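Local coordinates for protein 4-hydroxybutyrate coenzyme A transferase (Shewanella oneidensis, PDB 2OAS) that probably transfers coenzyme A between carboxylic acids such as 4-hydroxybutyrate and acetate, as a member of the acetyl-CoA hydrolase/transferase family, at residues Ile116-Pro121 with Gly161-Asp166; Leu207-Gly212 with Asp216-Cys221; Asp237-Leu242 with Gly246-Thr251; Tyr272-Val275 with Ala280-Phe283. One frame throughout, in Å; residues are numbered along the deposited sequence.

The four contacts follow one another along the chain, with none nested or crossing. Contact 1 closes the long excursion from 116-121 to 161-166, about forty residues on, at the edge of the N-terminal half. Contacts 2, 3 and 4 each close a short local turn: strand to helix, helix to the loop behind it, and helix to strand. Contacts 2 and 3 meet where Leu219 packs on Gly238, Ile239 and Leu242; contacts 3 and 4 meet through Leu240 and Tyr274, so helix 237-244 is packed by contact 2 on one side and by contact 4 through Leu240. Contact 1 stays apart, about 4 Å from contact 4 at the nearest atoms, although strand 158-159, just ahead of 161-166, pairs with strand 281-283.

Contact 1 of 4, residues Ile116-Pro121 with Gly161-Asp166; sequences IQVSPP and GFIHID
Ile165, which meets Pro121, sits in a tight turn closed by the shortest polar bond here, from the backbone N of Asp166 to His164 ND1 at 3.1 Å. That bond is nearly straight at the hydrogen (164°) but reaches the imidazole somewhat obliquely, the donor standing 23° out of the ring plane. It ties the histidine ring to the chain just where the strand gives way to a 3-10 turn. Across the contact everything is apolar. Ile165 points toward Pro121 with its long branch fully extended, CG1 anti to the backbone N (chi1 -165°), so that only the end methyl arrives: CD1 lies 4.3 Å from Pro121 CG. A rigid proline ring suits this spot, offering a hydrocarbon surface where the chain has already left its strand. Deeper in, the branched Val118 turns CG1 toward the short branch of Ile163, 4.5 Å from its CG2, while the end of Ile163 leads away from 116-121, and its side chain also touches Phe168. The touch is light; strand 126-128, which pairs with 162-164, supplies much of the surrounding packing: Cys127 on Val118 and Pro121, Met126 on His164. The arrangement is that of a strand from the N-terminal parallel sheet, consistent with the Rossmann-like clan of this family, running at its C-terminal end into a small antiparallel pair of strands, 126-128 with 162-164, laid beside it.

Contact 2 of 4, residues Leu207-Gly212 with Asp216-Cys221; sequences LQMGIG and DAVLSC
The end of Met209, modelled as selenomethionine, and the fork of Leu219 fill each other's hollows. The two side chains slide past one another in opposite directions, with Met209 SE and the end methyl CE each 4.0 Å from Leu219 CG. A bend at the last torsion (chi3 -111°) turns CE along the flank of the leucine, a fit that a long unbranched chain can make; its distance to Leu219 CD2, 3.3 Å, is unusually short and its exact value doubtful. Val218, one residue earlier, brings CG1 to 4.5 Å from SE, at roughly a right angle to the leucine, and Leu207 CD1 comes equally near Leu219 CD2. These side chains are the inner packing of a beta-alpha-beta unit, in which strand 206-208 leads into helix 213-220 and on to strand 229-230. At the helix start Gly212 is the N-cap, and its O receives the N-H of Asp216, 3.2 Å long and 162° at the hydrogen. Its backbone angles (139/180°) suit a residue without a side chain, and Gly212 lies about 6 Å from the bound coenzyme A. Ile239 and Leu242 of helix 237-244 also pack on Leu219, Ile239 against the same CD2 methyl.

Contact 3 of 4, residues Asp237-Leu242 with Gly246-Thr251; sequences DGILQL and GVINNT
Helix 237-244 ends in a Schellman motif, with Gly246 at positive phi (81°) bending the chain so that Val247 N turns back on Leu242 O, the 6→1 bond, and Ile248 N follows as a further donor. Both bonds to that oxygen are weak: Val247 N lies 3.1 Å from Leu242 O but at only 122° at the hydrogen, and Ile248 N is straighter but 3.4 Å from it. A carbonyl in the last helical turn lacks the usual partner four residues on, so these donors serve it, and glycine tolerates the left-handed backbone that brings them round. The same turn swings Val247 and Ile248 against the helix. Ile248 crosses Ile239 at about a right angle, and its chain, straight beyond CG1 (chi2 178°), carries CD1 to 3.6 Å from Ile239 CG2 and 3.8 Å from Leu242 CB. One methyl thus fits between two side chains a turn apart on the helix. Val247 CB rests 4.2 Å from Leu242 CB. Further on, Asn249 OD1 takes the backbone N of Thr251 at 2.9 Å, an Asx turn. The apolar contact between Leu242 and Val247, the residue just after the glycine, is the hydrophobic interaction that goes with a Schellman motif.

Contact 4 of 4, residues Tyr272-Val275 with Ala280-Phe283; sequences YDYV and AVIF
Val275 and Val281 touch through their CG1 methyls across a turn of a beta-alpha-beta unit: strand 260-262, helix 269-275 and strand 281-283, with the two strands side by side and parallel. The aliphatic part is this pair, Val275 CG1 lying 4.3 Å from Val281 CG1. Both are beta-branched, so each presents methyls close to its backbone where helix end and strand start lie near each other, and Phe235 covers both. The aromatic part has two members, turned differently. Phe283 runs at about a right angle to Val275 and offers its ring edge: CE1 lies 3.8 Å from Val275 CB, with CB close to the ring plane. The long flat ring spans the distance from strand to helix, and Thr262 of the neighbouring strand packs on it too. Tyr274 passes Val281 at a slant. With CG anti to the backbone N (chi1 171°) its ring leans toward the strand, so a methyl of the valine finds it, while Leu240 and Val243 of helix 237-244 pack against the tyrosine as well. The polar part is carried by the turn between the segments, where Asn278 bonds to Tyr274 O through ND2 and to Ala280 N through OD1, pinning the loop at both ends. The shortest apolar approach is Val281 CG2 to Tyr274 CE2, 3.6 Å, with the hydroxyl oxygen OH 4.0 Å from the same CG2.

Contact 1 of 4, residues Ile116-Pro121 with Gly161-Asp166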
# COMPACT_ATOMS: atom_id res chain seq x y z
N ILE A 116 -14.55 -17.03 -22.06
CA ILE A 116 -15.38 -15.90 -21.68
C ILE A 116 -16.84 -16.05 -22.05
O ILE A 116 -17.21 -16.89 -22.85
CB ILE A 116 -14.83 -14.60 -22.31
CG1 ILE A 116 -14.92 -14.68 -23.83
CG2 ILE A 116 -13.38 -14.43 -21.94
CD1 ILE A 116 -14.42 -13.43 -24.51
N GLN A 117 -17.68 -15.23 -21.43
CA GLN A 117 -19.11 -15.23 -21.68
C GLN A 117 -19.50 -13.83 -22.16
O GLN A 117 -19.32 -12.85 -21.43
CB GLN A 117 -19.87 -15.54 -20.41
CG GLN A 117 -21.35 -15.73 -20.66
CD GLN A 117 -22.10 -16.13 -19.42
OE1 GLN A 117 -23.28 -16.46 -19.49
NE2 GLN A 117 -21.42 -16.11 -18.28
N VAL A 118 -20.05 -13.72 -23.37
CA VAL A 118 -20.45 -12.42 -23.91
C VAL A 118 -21.88 -12.33 -24.42
O VAL A 118 -22.57 -13.34 -24.61
CB VAL A 118 -19.56 -11.97 -25.08
CG1 VAL A 118 -18.10 -11.88 -24.66
CG2 VAL A 118 -19.72 -12.94 -26.24
N SER A 119 -22.33 -11.10 -24.66
CA SER A 119 -23.66 -10.89 -25.19
C SER A 119 -23.55 -11.17 -26.68
O SER A 119 -22.47 -11.08 -27.24
CB SER A 119 -24.12 -9.46 -24.95
OG SER A 119 -23.13 -8.56 -25.38
N PRO A 120 -24.66 -11.52 -27.32
CA PRO A 120 -24.60 -11.80 -28.75
C PRO A 120 -24.06 -10.62 -29.55
O PRO A 120 -24.22 -9.47 -29.17
CB PRO A 120 -26.05 -12.14 -29.09
CG PRO A 120 -26.82 -11.32 -28.11
CD PRO A 120 -26.05 -11.55 -26.84
N PRO A 121 -23.40 -10.91 -30.67
CA PRO A 121 -22.84 -9.85 -31.51
C PRO A 121 -23.94 -8.98 -32.10
O PRO A 121 -25.04 -9.46 -32.38
CB PRO A 121 -22.10 -10.63 -32.58
CG PRO A 121 -22.94 -11.88 -32.71
CD PRO A 121 -23.14 -12.24 -31.26
N GLY A 161 -16.06 -3.13 -22.07
CA GLY A 161 -16.33 -4.54 -22.27
C GLY A 161 -16.58 -5.01 -23.69
O GLY A 161 -16.88 -6.18 -23.91
N PHE A 162 -16.47 -4.12 -24.67
CA PHE A 162 -16.72 -4.49 -26.06
C PHE A 162 -15.56 -5.20 -26.76
O PHE A 162 -14.40 -4.83 -26.58
CB PHE A 162 -17.13 -3.25 -26.86
CG PHE A 162 -18.49 -2.75 -26.52
CD1 PHE A 162 -19.62 -3.48 -26.90
CD2 PHE A 162 -18.65 -1.62 -25.74
CE1 PHE A 162 -20.88 -3.09 -26.49
CE2 PHE A 162 -19.92 -1.22 -25.33
CZ PHE A 162 -21.04 -1.95 -25.71
N ILE A 163 -15.88 -6.21 -27.56
CA ILE A 163 -14.89 -7.00 -28.28
C ILE A 163 -15.54 -7.59 -29.54
O ILE A 163 -16.72 -7.97 -29.54
CB ILE A 163 -14.31 -8.14 -27.36
CG1 ILE A 163 -13.43 -9.11 -28.15
CG2 ILE A 163 -15.45 -8.92 -26.73
CD1 ILE A 163 -12.21 -8.50 -28.77
N HIS A 164 -14.77 -7.65 -30.62
CA HIS A 164 -15.31 -8.15 -31.89
C HIS A 164 -15.26 -9.67 -31.98
O HIS A 164 -14.29 -10.29 -31.57
CB HIS A 164 -14.56 -7.52 -33.06
CG HIS A 164 -15.31 -7.59 -34.35
ND1 HIS A 164 -15.25 -8.68 -35.19
CD2 HIS A 164 -16.18 -6.73 -34.91
CE1 HIS A 164 -16.05 -8.48 -36.22
NE2 HIS A 164 -16.63 -7.31 -36.07
N ILE A 165 -16.31 -10.26 -32.53
CA ILE A 165 -16.41 -11.71 -32.62
C ILE A 165 -15.33 -12.37 -33.49
O ILE A 165 -15.14 -13.57 -33.39
CB ILE A 165 -17.81 -12.14 -33.13
CG1 ILE A 165 -18.01 -13.63 -32.87
CG2 ILE A 165 -17.95 -11.82 -34.62
CD1 ILE A 165 -19.34 -14.14 -33.34
N ASP A 166 -14.64 -11.62 -34.34
CA ASP A 166 -13.60 -12.24 -35.14
C ASP A 166 -12.35 -12.47 -34.32
O ASP A 166 -11.39 -13.05 -34.81
CB ASP A 166 -13.24 -11.40 -36.37
CG ASP A 166 -14.28 -11.51 -37.46
OD1 ASP A 166 -15.04 -12.51 -37.46
OD2 ASP A 166 -14.32 -10.60 -38.32

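Contact 2 of 4, residues Leu207-Gly212 with Asp216-Cys221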
# COMPACT_ATOMS: atom_id res chain seq x y z
N LEU A 207 -19.15 7.19 -3.31
CA LEU A 207 -19.12 5.85 -2.74
C LEU A 207 -18.36 4.73 -3.43
O LEU A 207 -18.21 4.69 -4.66
CB LEU A 207 -20.54 5.34 -2.52
CG LEU A 207 -21.55 6.18 -1.74
CD1 LEU A 207 -22.92 5.52 -1.79
CD2 LEU A 207 -21.07 6.36 -0.32
N GLN A 208 -17.89 3.81 -2.60
CA GLN A 208 -17.19 2.62 -3.02
C GLN A 208 -17.46 1.56 -1.95
O GLN A 208 -17.11 1.75 -0.78
CB GLN A 208 -15.70 2.88 -3.16
CG GLN A 208 -14.91 1.67 -3.64
CD GLN A 208 -14.66 0.64 -2.52
OE1 GLN A 208 -13.97 0.93 -1.54
NE2 GLN A 208 -15.23 -0.55 -2.67
N MSE A 209 -18.10 0.47 -2.37
CA MSE A 209 -18.46 -0.62 -1.47
C MSE A 209 -18.47 -2.01 -2.08
O MSE A 209 -18.34 -2.17 -3.28
CB MSE A 209 -19.85 -0.41 -0.91
CG MSE A 209 -19.98 0.69 0.08
SE MSE A 209 -21.82 0.76 0.55
CE MSE A 209 -22.23 2.45 -0.32
N GLY A 210 -18.68 -3.00 -1.21
CA GLY A 210 -18.76 -4.38 -1.63
C GLY A 210 -20.17 -4.93 -1.43
O GLY A 210 -21.10 -4.17 -1.16
N ILE A 211 -20.32 -6.25 -1.56
CA ILE A 211 -21.61 -6.93 -1.40
C ILE A 211 -21.72 -7.57 -0.02
O ILE A 211 -20.73 -7.98 0.58
CB ILE A 211 -21.81 -8.05 -2.45
CG1 ILE A 211 -20.48 -8.77 -2.70
CG2 ILE A 211 -22.36 -7.46 -3.74
CD1 ILE A 211 -20.59 -9.99 -3.61
N GLY A 212 -22.95 -7.68 0.46
CA GLY A 212 -23.18 -8.28 1.76
C GLY A 212 -24.21 -7.54 2.58
O GLY A 212 -24.76 -6.51 2.16
N ASP A 216 -25.43 -3.40 2.48
CA ASP A 216 -26.86 -3.14 2.31
C ASP A 216 -27.42 -2.30 3.43
O ASP A 216 -28.15 -1.33 3.19
CB ASP A 216 -27.65 -4.45 2.24
CG ASP A 216 -27.36 -5.24 0.98
OD1 ASP A 216 -27.32 -4.64 -0.11
OD2 ASP A 216 -27.19 -6.47 1.09
N ALA A 217 -27.10 -2.68 4.67
CA ALA A 217 -27.57 -1.95 5.84
C ALA A 217 -27.11 -0.51 5.73
O ALA A 217 -27.83 0.41 6.10
CB ALA A 217 -27.03 -2.59 7.11
N VAL A 218 -25.89 -0.31 5.23
CA VAL A 218 -25.35 1.03 5.08
C VAL A 218 -26.14 1.81 4.04
O VAL A 218 -26.51 2.97 4.26
CB VAL A 218 -23.88 0.99 4.62
CG1 VAL A 218 -23.37 2.41 4.42
CG2 VAL A 218 -23.03 0.26 5.66
N LEU A 219 -26.40 1.17 2.91
CA LEU A 219 -27.15 1.79 1.82
C LEU A 219 -28.56 2.13 2.25
O LEU A 219 -29.11 3.15 1.84
CB LEU A 219 -27.17 0.86 0.62
CG LEU A 219 -25.79 0.71 -0.02
CD1 LEU A 219 -25.79 -0.46 -0.98
CD2 LEU A 219 -25.43 1.99 -0.74
N SER A 220 -29.15 1.30 3.09
CA SER A 220 -30.49 1.56 3.56
C SER A 220 -30.54 2.80 4.46
O SER A 220 -31.61 3.38 4.65
CB SER A 220 -31.04 0.34 4.30
OG SER A 220 -30.15 -0.10 5.30
N CYS A 221 -29.40 3.20 5.01
CA CYS A 221 -29.35 4.38 5.87
C CYS A 221 -28.92 5.63 5.12
O CYS A 221 -28.72 6.68 5.73
CB CYS A 221 -28.41 4.15 7.05
SG CYS A 221 -28.77 2.64 8.04

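Contact 3 of 4, residues Asp237-Leu242 with Gly246-Thr251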
# COMPACT_ATOMS: atom_id res chain seq x y z
N ASP A 237 -27.70 -4.64 -5.91
CA ASP A 237 -29.04 -4.10 -5.78
C ASP A 237 -29.11 -2.94 -4.81
O ASP A 237 -29.93 -2.04 -4.98
CB ASP A 237 -29.99 -5.21 -5.35
CG ASP A 237 -30.13 -6.29 -6.42
OD1 ASP A 237 -31.05 -6.17 -7.25
OD2 ASP A 237 -29.32 -7.23 -6.42
N GLY A 238 -28.25 -2.95 -3.80
CA GLY A 238 -28.25 -1.88 -2.82
C GLY A 238 -28.14 -0.52 -3.48
O GLY A 238 -28.88 0.42 -3.16
N ILE A 239 -27.23 -0.41 -4.43
CA ILE A 239 -27.03 0.86 -5.12
C ILE A 239 -28.22 1.21 -5.99
O ILE A 239 -28.72 2.33 -5.97
CB ILE A 239 -25.78 0.80 -5.97
CG1 ILE A 239 -24.61 0.32 -5.11
CG2 ILE A 239 -25.49 2.17 -6.54
CD1 ILE A 239 -24.34 1.20 -3.92
N LEU A 240 -28.68 0.22 -6.75
CA LEU A 240 -29.81 0.40 -7.64
C LEU A 240 -30.98 1.11 -6.94
O LEU A 240 -31.61 1.98 -7.53
CB LEU A 240 -30.23 -0.97 -8.18
CG LEU A 240 -31.45 -1.08 -9.09
CD1 LEU A 240 -31.25 -0.27 -10.36
CD2 LEU A 240 -31.69 -2.54 -9.42
N GLN A 241 -31.25 0.74 -5.70
CA GLN A 241 -32.35 1.35 -4.94
C GLN A 241 -32.15 2.83 -4.66
O GLN A 241 -33.11 3.60 -4.68
CB GLN A 241 -32.54 0.61 -3.61
CG GLN A 241 -33.04 -0.82 -3.77
CD GLN A 241 -33.40 -1.46 -2.44
OE1 GLN A 241 -32.52 -1.82 -1.64
NE2 GLN A 241 -34.71 -1.59 -2.18
N LEU A 242 -30.92 3.24 -4.38
CA LEU A 242 -30.61 4.64 -4.10
C LEU A 242 -30.63 5.45 -5.38
O LEU A 242 -30.85 6.67 -5.36
CB LEU A 242 -29.25 4.76 -3.41
CG LEU A 242 -29.22 4.67 -1.88
CD1 LEU A 242 -30.03 3.49 -1.40
CD2 LEU A 242 -27.78 4.57 -1.39
N GLY A 246 -33.04 8.86 -6.43
CA GLY A 246 -32.45 10.15 -6.74
C GLY A 246 -31.29 10.52 -5.83
O GLY A 246 -30.63 11.53 -6.04
N VAL A 247 -31.04 9.69 -4.82
CA VAL A 247 -29.96 9.93 -3.87
C VAL A 247 -28.60 9.92 -4.55
O VAL A 247 -27.69 10.64 -4.15
CB VAL A 247 -29.96 8.87 -2.75
CG1 VAL A 247 -28.92 9.20 -1.71
CG2 VAL A 247 -31.33 8.79 -2.12
N ILE A 248 -28.47 9.09 -5.58
CA ILE A 248 -27.23 8.97 -6.35
C ILE A 248 -27.42 9.61 -7.73
O ILE A 248 -28.37 9.27 -8.44
CB ILE A 248 -26.84 7.49 -6.52
CG1 ILE A 248 -26.39 6.90 -5.19
CG2 ILE A 248 -25.78 7.34 -7.57
CD1 ILE A 248 -26.03 5.44 -5.25
N ASN A 249 -26.53 10.52 -8.10
CA ASN A 249 -26.60 11.18 -9.40
C ASN A 249 -25.23 11.50 -9.98
O ASN A 249 -25.12 12.10 -11.04
CB ASN A 249 -27.42 12.46 -9.30
CG ASN A 249 -26.90 13.39 -8.24
OD1 ASN A 249 -25.70 13.61 -8.15
ND2 ASN A 249 -27.80 13.95 -7.44
N ASN A 250 -24.18 11.12 -9.26
CA ASN A 250 -22.82 11.33 -9.75
C ASN A 250 -22.54 12.76 -10.21
O ASN A 250 -21.66 13.00 -11.05
CB ASN A 250 -22.54 10.35 -10.89
CG ASN A 250 -22.75 8.91 -10.48
OD1 ASN A 250 -22.10 8.42 -9.56
ND2 ASN A 250 -23.67 8.23 -11.15
N THR A 251 -23.28 13.70 -9.66
CA THR A 251 -23.12 15.10 -10.02
C THR A 251 -21.85 15.73 -9.46
O THR A 251 -21.30 16.65 -10.06
CB THR A 251 -24.33 15.91 -9.54
OG1 THR A 251 -25.50 15.50 -10.26
CG2 THR A 251 -24.10 17.39 -9.77

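Contact 4 of 4, residues Tyr272-Val275 with Ala280-Phe283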
# COMPACT_ATOMS: atom_id res chain seq x y z
N TYR A 272 -29.20 -6.61 -13.46
CA TYR A 272 -28.65 -6.90 -14.78
C TYR A 272 -29.49 -6.23 -15.86
O TYR A 272 -29.03 -5.96 -16.98
CB TYR A 272 -28.61 -8.41 -15.03
CG TYR A 272 -27.84 -9.19 -13.98
CD1 TYR A 272 -26.72 -8.63 -13.36
CD2 TYR A 272 -28.21 -10.48 -13.63
CE1 TYR A 272 -25.99 -9.36 -12.41
CE2 TYR A 272 -27.49 -11.22 -12.69
CZ TYR A 272 -26.38 -10.65 -12.07
OH TYR A 272 -25.66 -11.33 -11.12
N ASP A 273 -30.72 -5.94 -15.50
CA ASP A 273 -31.65 -5.31 -16.41
C ASP A 273 -31.38 -3.83 -16.49
O ASP A 273 -31.57 -3.19 -17.52
CB ASP A 273 -33.04 -5.54 -15.89
CG ASP A 273 -34.01 -5.72 -16.98
OD1 ASP A 273 -34.10 -4.81 -17.84
OD2 ASP A 273 -34.67 -6.78 -16.98
N TYR A 274 -30.94 -3.29 -15.36
CA TYR A 274 -30.65 -1.88 -15.25
C TYR A 274 -29.34 -1.57 -15.94
O TYR A 274 -29.24 -0.57 -16.64
CB TYR A 274 -30.57 -1.48 -13.77
CG TYR A 274 -30.06 -0.08 -13.52
CD1 TYR A 274 -30.76 1.03 -13.97
CD2 TYR A 274 -28.85 0.12 -12.86
CE1 TYR A 274 -30.26 2.32 -13.78
CE2 TYR A 274 -28.34 1.41 -12.66
CZ TYR A 274 -29.05 2.50 -13.13
OH TYR A 274 -28.54 3.77 -12.98
N VAL A 275 -28.34 -2.41 -15.77
CA VAL A 275 -27.06 -2.14 -16.40
C VAL A 275 -27.09 -2.46 -17.88
O VAL A 275 -26.30 -1.92 -18.65
CB VAL A 275 -25.91 -2.93 -15.72
CG1 VAL A 275 -26.00 -2.75 -14.22
CG2 VAL A 275 -25.97 -4.40 -16.08
N ALA A 280 -25.75 5.30 -18.67
CA ALA A 280 -25.36 5.88 -17.39
C ALA A 280 -24.46 4.97 -16.54
O ALA A 280 -23.86 5.44 -15.58
CB ALA A 280 -26.62 6.28 -16.59
N VAL A 281 -24.36 3.70 -16.91
CA VAL A 281 -23.52 2.76 -16.16
C VAL A 281 -22.31 2.34 -16.98
O VAL A 281 -22.44 1.76 -18.06
CB VAL A 281 -24.31 1.48 -15.73
CG1 VAL A 281 -23.44 0.62 -14.82
CG2 VAL A 281 -25.59 1.87 -15.00
N ILE A 282 -21.13 2.65 -16.46
CA ILE A 282 -19.90 2.32 -17.15
C ILE A 282 -19.03 1.29 -16.43
O ILE A 282 -18.55 1.51 -15.32
CB ILE A 282 -19.07 3.58 -17.39
CG1 ILE A 282 -19.87 4.57 -18.25
CG2 ILE A 282 -17.74 3.21 -18.05
CD1 ILE A 282 -20.28 4.02 -19.61
N PHE A 283 -18.86 0.15 -17.09
CA PHE A 283 -18.04 -0.93 -16.59
C PHE A 283 -16.68 -0.67 -17.18
O PHE A 283 -16.46 -0.82 -18.38
CB PHE A 283 -18.56 -2.29 -17.07
CG PHE A 283 -19.79 -2.76 -16.34
CD1 PHE A 283 -21.02 -2.14 -16.55
CD2 PHE A 283 -19.71 -3.79 -15.40
CE1 PHE A 283 -22.14 -2.53 -15.84
CE2 PHE A 283 -20.83 -4.18 -14.69
CZ PHE A 283 -22.05 -3.56 -14.91